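Local coordinates for protein adhesin (Streptococcus sanguinis SK1 = NCTC 7863, PDB 6VT2) that probably mediates bacterial attachment to host sialoglycans, binding a sialylated trisaccharide through tandem Siglec-like modules of a serine-rich repeat adhesin, at residues H88-V100 and L112-P126. Sequence-based numbering, arbitrary orientation.
Sequences HGVGPGDRYTKYV and LVDKQSERFVLVIRP. With SIA (N-acetyl-alpha-neuraminic acid), chain D; GAL (beta-D-galactopyranose), chain B; A2G (2-acetamido-2-deoxy-alpha-D-galactopyranose), chain C.
His88 takes Ile124 over one ring face: CG1 sits 4.1 Å from the ring centroid, 24° off its normal, a CH-pi contact. In the ring plane, ND1 donates to Gly89 O and NE2 shares a hydrogen bond with Tyr96 OH, so rotation of the imidazole is fixed from both nitrogens. Val90 CG1 lies 3.5 Å from Pro126 N, while its CB meets Pro126 CD. Asp94 N to Gly91 O closes the type I turn Gly91–Asp94, and a water donating to Gly91 O and Ile124 O and accepting from Arg125 NH1 bridges it to the end of strand 119-125. Asp94 O accepts Ile124 N at 2.9 Å, and antiparallel pairing begins, the N-to-C directions of the strand axes lying 163° apart. The Arg95 guanidinium spreads one face over Val121 CG1. Tyr96–Leu122 is a hydrogen-bonded pair. Thr97 presents N and OG1 to the two carboxylate oxygens of sialic acid. Lys98, hydrogen-bond-paired with Phe120, bends at chi2 (-67°), bringing NZ to the sugar's O8 and O9, with Asn42 as a further partner. Tyr99 has Arg119 CB over one ring face and Leu112 CD1 3.7 Å from its CB. Tyr99 OH accepts from Lys115 N at 2.7 Å. It also donates to galactose O6. Strand 95-100, hydrogen-bonded to 119-125 along one edge, thus supplies backbone and side-chain groups to the sialoglycan pocket of a Siglec-like, immunoglobulin-type beta domain.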
# COMPACT_ATOMS: atom_id res chain seq x y z
N HIS A 88 21.80 1.52 -34.70
CA HIS A 88 22.03 0.34 -35.51
C HIS A 88 20.69 -0.16 -36.05
O HIS A 88 19.66 -0.10 -35.37
CB HIS A 88 22.69 -0.74 -34.65
CG HIS A 88 23.43 -1.75 -35.43
ND1 HIS A 88 22.77 -2.76 -36.10
CD2 HIS A 88 24.75 -1.91 -35.72
CE1 HIS A 88 23.65 -3.49 -36.77
NE2 HIS A 88 24.86 -3.01 -36.55
N GLY A 89 20.73 -0.71 -37.23
CA GLY A 89 19.57 -1.41 -37.73
C GLY A 89 19.24 -2.66 -36.93
O GLY A 89 20.07 -3.22 -36.24
N VAL A 90 17.95 -3.04 -36.94
CA VAL A 90 17.51 -4.26 -36.27
C VAL A 90 16.77 -5.12 -37.27
O VAL A 90 15.98 -5.97 -36.88
CB VAL A 90 16.64 -3.97 -35.05
CG1 VAL A 90 17.54 -3.44 -33.99
CG2 VAL A 90 15.54 -2.96 -35.42
N GLY A 91 17.13 -5.01 -38.53
CA GLY A 91 16.56 -5.85 -39.55
C GLY A 91 17.21 -7.20 -39.57
O GLY A 91 18.15 -7.47 -38.83
N PRO A 92 16.71 -8.06 -40.44
CA PRO A 92 17.23 -9.42 -40.47
C PRO A 92 18.71 -9.49 -40.85
O PRO A 92 19.39 -10.40 -40.37
CB PRO A 92 16.33 -10.11 -41.47
CG PRO A 92 15.78 -8.96 -42.34
CD PRO A 92 15.59 -7.87 -41.36
N GLY A 93 19.24 -8.54 -41.63
CA GLY A 93 20.63 -8.55 -41.93
C GLY A 93 21.50 -7.92 -40.90
O GLY A 93 22.71 -7.89 -41.10
N ASP A 94 20.92 -7.45 -39.78
CA ASP A 94 21.69 -6.77 -38.74
C ASP A 94 22.25 -7.78 -37.73
O ASP A 94 21.82 -7.97 -36.60
CB ASP A 94 20.85 -5.67 -38.13
CG ASP A 94 20.71 -4.48 -39.07
OD1 ASP A 94 21.77 -3.97 -39.50
OD2 ASP A 94 19.55 -4.10 -39.45
N ARG A 95 23.23 -8.50 -38.27
CA ARG A 95 23.89 -9.62 -37.63
C ARG A 95 25.33 -9.70 -38.13
O ARG A 95 25.61 -9.23 -39.14
CB ARG A 95 23.15 -10.92 -37.92
CG ARG A 95 23.12 -11.25 -39.40
CD ARG A 95 22.03 -12.25 -39.70
NE ARG A 95 22.28 -13.58 -39.20
CZ ARG A 95 21.65 -14.11 -38.19
NH1 ARG A 95 20.82 -13.38 -37.50
NH2 ARG A 95 21.88 -15.34 -37.84
N TYR A 96 26.21 -10.30 -37.35
CA TYR A 96 27.62 -10.37 -37.71
C TYR A 96 28.18 -11.75 -37.38
O TYR A 96 28.12 -12.09 -36.28
CB TYR A 96 28.38 -9.33 -36.89
CG TYR A 96 27.99 -7.92 -37.17
CD1 TYR A 96 28.44 -7.27 -38.29
CD2 TYR A 96 27.06 -7.29 -36.39
CE1 TYR A 96 28.05 -5.99 -38.56
CE2 TYR A 96 26.63 -6.02 -36.67
CZ TYR A 96 27.20 -5.33 -37.70
OH TYR A 96 26.80 -4.09 -38.05
N THR A 97 28.79 -12.41 -38.34
CA THR A 97 29.40 -13.72 -38.11
C THR A 97 30.88 -13.42 -38.04
O THR A 97 31.41 -12.97 -38.98
CB THR A 97 29.15 -14.68 -39.26
OG1 THR A 97 27.75 -14.66 -39.43
CG2 THR A 97 29.67 -16.06 -38.94
N LYS A 98 31.48 -13.65 -36.88
CA LYS A 98 32.90 -13.35 -36.72
C LYS A 98 33.61 -14.59 -36.17
O LYS A 98 33.04 -15.36 -35.52
CB LYS A 98 33.10 -12.15 -35.83
CG LYS A 98 32.37 -10.90 -36.28
CD LYS A 98 32.97 -10.40 -37.58
CE LYS A 98 31.96 -9.51 -38.22
NZ LYS A 98 32.48 -8.78 -39.37
N TYR A 99 34.88 -14.66 -36.46
CA TYR A 99 35.65 -15.89 -36.29
C TYR A 99 36.65 -15.72 -35.16
O TYR A 99 37.26 -14.65 -35.01
CB TYR A 99 36.34 -16.23 -37.58
CG TYR A 99 35.35 -16.64 -38.62
CD1 TYR A 99 34.61 -15.72 -39.31
CD2 TYR A 99 35.09 -17.97 -38.83
CE1 TYR A 99 33.59 -16.14 -40.18
CE2 TYR A 99 34.14 -18.42 -39.75
CZ TYR A 99 33.35 -17.48 -40.37
OH TYR A 99 32.40 -17.96 -41.20
N VAL A 100 36.81 -16.77 -34.37
CA VAL A 100 37.70 -16.77 -33.23
C VAL A 100 38.78 -17.81 -33.47
O VAL A 100 38.48 -18.97 -33.76
CB VAL A 100 36.94 -17.01 -31.92
CG1 VAL A 100 37.91 -16.94 -30.79
CG2 VAL A 100 35.83 -15.99 -31.72
N LEU A 112 41.08 -21.55 -39.95
CA LEU A 112 40.04 -20.59 -40.28
C LEU A 112 39.33 -21.11 -41.52
O LEU A 112 39.95 -21.27 -42.58
CB LEU A 112 40.64 -19.24 -40.58
CG LEU A 112 39.64 -18.23 -41.03
CD1 LEU A 112 38.62 -17.96 -39.87
CD2 LEU A 112 40.31 -16.89 -41.39
N VAL A 113 38.04 -21.44 -41.40
CA VAL A 113 37.27 -22.06 -42.49
C VAL A 113 35.91 -21.35 -42.50
O VAL A 113 35.19 -21.48 -41.59
CB VAL A 113 37.11 -23.56 -42.29
CG1 VAL A 113 36.42 -24.17 -43.50
CG2 VAL A 113 38.42 -24.29 -42.01
N ASP A 114 35.59 -20.66 -43.59
CA ASP A 114 34.33 -19.93 -43.76
C ASP A 114 33.14 -20.82 -43.43
O ASP A 114 33.07 -21.91 -43.90
CB ASP A 114 34.18 -19.53 -45.22
CG ASP A 114 32.92 -18.73 -45.46
OD1 ASP A 114 32.78 -17.76 -44.80
OD2 ASP A 114 32.10 -19.16 -46.26
N LYS A 115 32.33 -20.40 -42.46
CA LYS A 115 31.07 -21.01 -42.02
C LYS A 115 31.29 -22.36 -41.36
O LYS A 115 30.35 -23.03 -41.22
CB LYS A 115 30.05 -21.07 -43.15
CG LYS A 115 29.65 -19.70 -43.67
CD LYS A 115 28.58 -19.85 -44.70
CE LYS A 115 28.15 -18.57 -45.36
NZ LYS A 115 27.55 -18.92 -46.67
N GLN A 116 32.52 -22.67 -40.96
CA GLN A 116 32.77 -23.97 -40.35
C GLN A 116 33.64 -23.92 -39.13
O GLN A 116 33.48 -24.74 -38.24
CB GLN A 116 33.42 -24.94 -41.34
CG GLN A 116 32.53 -25.24 -42.54
CD GLN A 116 32.98 -26.47 -43.26
OE1 GLN A 116 32.86 -27.59 -42.72
NE2 GLN A 116 33.54 -26.28 -44.46
N SER A 117 34.59 -23.04 -39.05
CA SER A 117 35.47 -23.00 -37.89
C SER A 117 34.83 -22.17 -36.79
O SER A 117 33.69 -21.74 -36.89
CB SER A 117 36.86 -22.51 -38.31
OG SER A 117 36.80 -21.19 -38.82
N GLU A 118 35.57 -22.00 -35.71
CA GLU A 118 34.99 -21.41 -34.51
C GLU A 118 34.55 -19.99 -34.79
O GLU A 118 35.32 -19.17 -35.29
CB GLU A 118 36.01 -21.45 -33.40
CG GLU A 118 36.48 -22.85 -32.95
CD GLU A 118 37.65 -23.47 -33.73
OE1 GLU A 118 38.09 -22.95 -34.79
OE2 GLU A 118 38.16 -24.50 -33.23
N ARG A 119 33.31 -19.70 -34.43
CA ARG A 119 32.71 -18.44 -34.81
C ARG A 119 31.50 -18.22 -33.93
O ARG A 119 30.96 -19.16 -33.33
CB ARG A 119 32.30 -18.45 -36.28
CG ARG A 119 31.22 -19.44 -36.64
CD ARG A 119 31.26 -19.75 -38.16
NE ARG A 119 30.11 -20.58 -38.39
CZ ARG A 119 30.04 -21.86 -38.10
NH1 ARG A 119 31.12 -22.52 -37.67
NH2 ARG A 119 28.86 -22.51 -38.25
N PHE A 120 31.06 -16.98 -33.92
CA PHE A 120 29.82 -16.61 -33.27
C PHE A 120 29.03 -15.72 -34.21
O PHE A 120 29.61 -15.04 -35.06
CB PHE A 120 30.03 -15.89 -31.93
CG PHE A 120 30.80 -14.63 -32.03
CD1 PHE A 120 30.16 -13.43 -32.24
CD2 PHE A 120 32.19 -14.63 -31.91
CE1 PHE A 120 30.87 -12.25 -32.39
CE2 PHE A 120 32.89 -13.48 -31.99
CZ PHE A 120 32.24 -12.25 -32.24
N VAL A 121 27.71 -15.66 -34.02
CA VAL A 121 26.88 -14.70 -34.72
C VAL A 121 26.33 -13.76 -33.68
O VAL A 121 25.64 -14.18 -32.74
CB VAL A 121 25.75 -15.36 -35.48
CG1 VAL A 121 24.97 -14.31 -36.24
CG2 VAL A 121 26.31 -16.39 -36.49
N LEU A 122 26.67 -12.50 -33.82
CA LEU A 122 26.14 -11.43 -33.01
C LEU A 122 24.93 -10.84 -33.70
O LEU A 122 25.02 -10.43 -34.86
CB LEU A 122 27.24 -10.40 -32.78
CG LEU A 122 26.89 -9.29 -31.81
CD1 LEU A 122 26.78 -9.84 -30.42
CD2 LEU A 122 28.00 -8.24 -31.95
N VAL A 123 23.80 -10.86 -33.03
CA VAL A 123 22.52 -10.52 -33.63
C VAL A 123 22.00 -9.31 -32.93
O VAL A 123 21.79 -9.35 -31.71
CB VAL A 123 21.54 -11.70 -33.55
CG1 VAL A 123 20.20 -11.39 -34.24
CG2 VAL A 123 22.13 -12.94 -34.12
N ILE A 124 21.69 -8.27 -33.70
CA ILE A 124 21.27 -7.01 -33.10
C ILE A 124 19.75 -6.89 -33.12
O ILE A 124 19.14 -6.94 -34.18
CB ILE A 124 21.91 -5.81 -33.81
CG1 ILE A 124 23.44 -6.02 -33.96
CG2 ILE A 124 21.48 -4.55 -33.16
CD1 ILE A 124 24.10 -6.36 -32.70
N ARG A 125 19.14 -6.76 -31.94
CA ARG A 125 17.69 -6.75 -31.79
C ARG A 125 17.26 -5.47 -31.12
O ARG A 125 18.04 -4.82 -30.40
CB ARG A 125 17.22 -7.98 -30.99
CG ARG A 125 17.65 -9.26 -31.67
CD ARG A 125 17.27 -9.31 -33.10
NE ARG A 125 15.83 -9.28 -33.27
CZ ARG A 125 15.24 -9.43 -34.44
NH1 ARG A 125 15.97 -9.53 -35.56
NH2 ARG A 125 13.93 -9.49 -34.51
N PRO A 126 16.02 -5.08 -31.32
CA PRO A 126 15.53 -3.87 -30.65
C PRO A 126 15.28 -4.12 -29.18
O PRO A 126 14.99 -5.24 -28.75
CB PRO A 126 14.24 -3.55 -31.41
CG PRO A 126 13.69 -4.96 -31.71
CD PRO A 126 15.00 -5.78 -32.09
C1 SIA D . 27.59 -11.77 -41.58
C2 SIA D . 27.34 -11.10 -43.00
C3 SIA D . 25.87 -10.79 -43.31
C4 SIA D . 25.26 -9.71 -42.41
C5 SIA D . 26.13 -8.45 -42.42
C6 SIA D . 27.61 -8.83 -42.13
C7 SIA D . 28.62 -7.67 -42.29
C8 SIA D . 30.08 -8.21 -42.23
C9 SIA D . 31.06 -7.06 -42.02
C10 SIA D . 25.24 -6.25 -41.74
C11 SIA D . 24.83 -5.38 -40.55
N5 SIA D . 25.69 -7.49 -41.41
O1A SIA D . 26.72 -12.56 -41.16
O1B SIA D . 28.69 -11.44 -41.06
O4 SIA D . 23.93 -9.36 -42.85
O6 SIA D . 28.05 -9.82 -43.05
O7 SIA D . 28.37 -6.93 -43.47
O8 SIA D . 30.17 -9.18 -41.18
O9 SIA D . 30.95 -6.61 -40.67
O10 SIA D . 25.17 -5.84 -42.89
C1 GAL B . 30.91 -13.13 -45.56
C2 GAL B . 29.54 -12.42 -45.50
C3 GAL B . 28.98 -12.43 -44.08
C4 GAL B . 28.99 -13.85 -43.51
C5 GAL B . 30.40 -14.41 -43.61
C6 GAL B . 30.55 -15.85 -43.10
O2 GAL B . 29.65 -11.05 -45.87
O3 GAL B . 27.65 -11.93 -44.05
O4 GAL B . 28.09 -14.67 -44.23
O5 GAL B . 30.83 -14.41 -44.97
O6 GAL B . 31.92 -16.26 -43.09
O5 A2G C . 34.34 -14.73 -49.21
C1 A2G C . 34.34 -13.32 -48.99
O1 A2G C . 35.29 -13.03 -47.97
C2 A2G C . 32.94 -12.91 -48.53
N2 A2G C . 33.01 -11.51 -48.17
C3 A2G C . 32.56 -13.63 -47.24
O3 A2G C . 31.21 -13.29 -46.89
C4 A2G C . 32.72 -15.14 -47.45
O4 A2G C . 31.73 -15.59 -48.37
C5 A2G C . 34.12 -15.46 -48.00
C6 A2G C . 34.32 -16.94 -48.29
O6 A2G C . 35.73 -17.18 -48.45
C7 A2G C . 32.37 -10.58 -48.89
O7 A2G C . 31.71 -10.87 -49.87
C8 A2G C . 32.52 -9.17 -48.41
O HOH W 1 18.64 -8.56 -36.32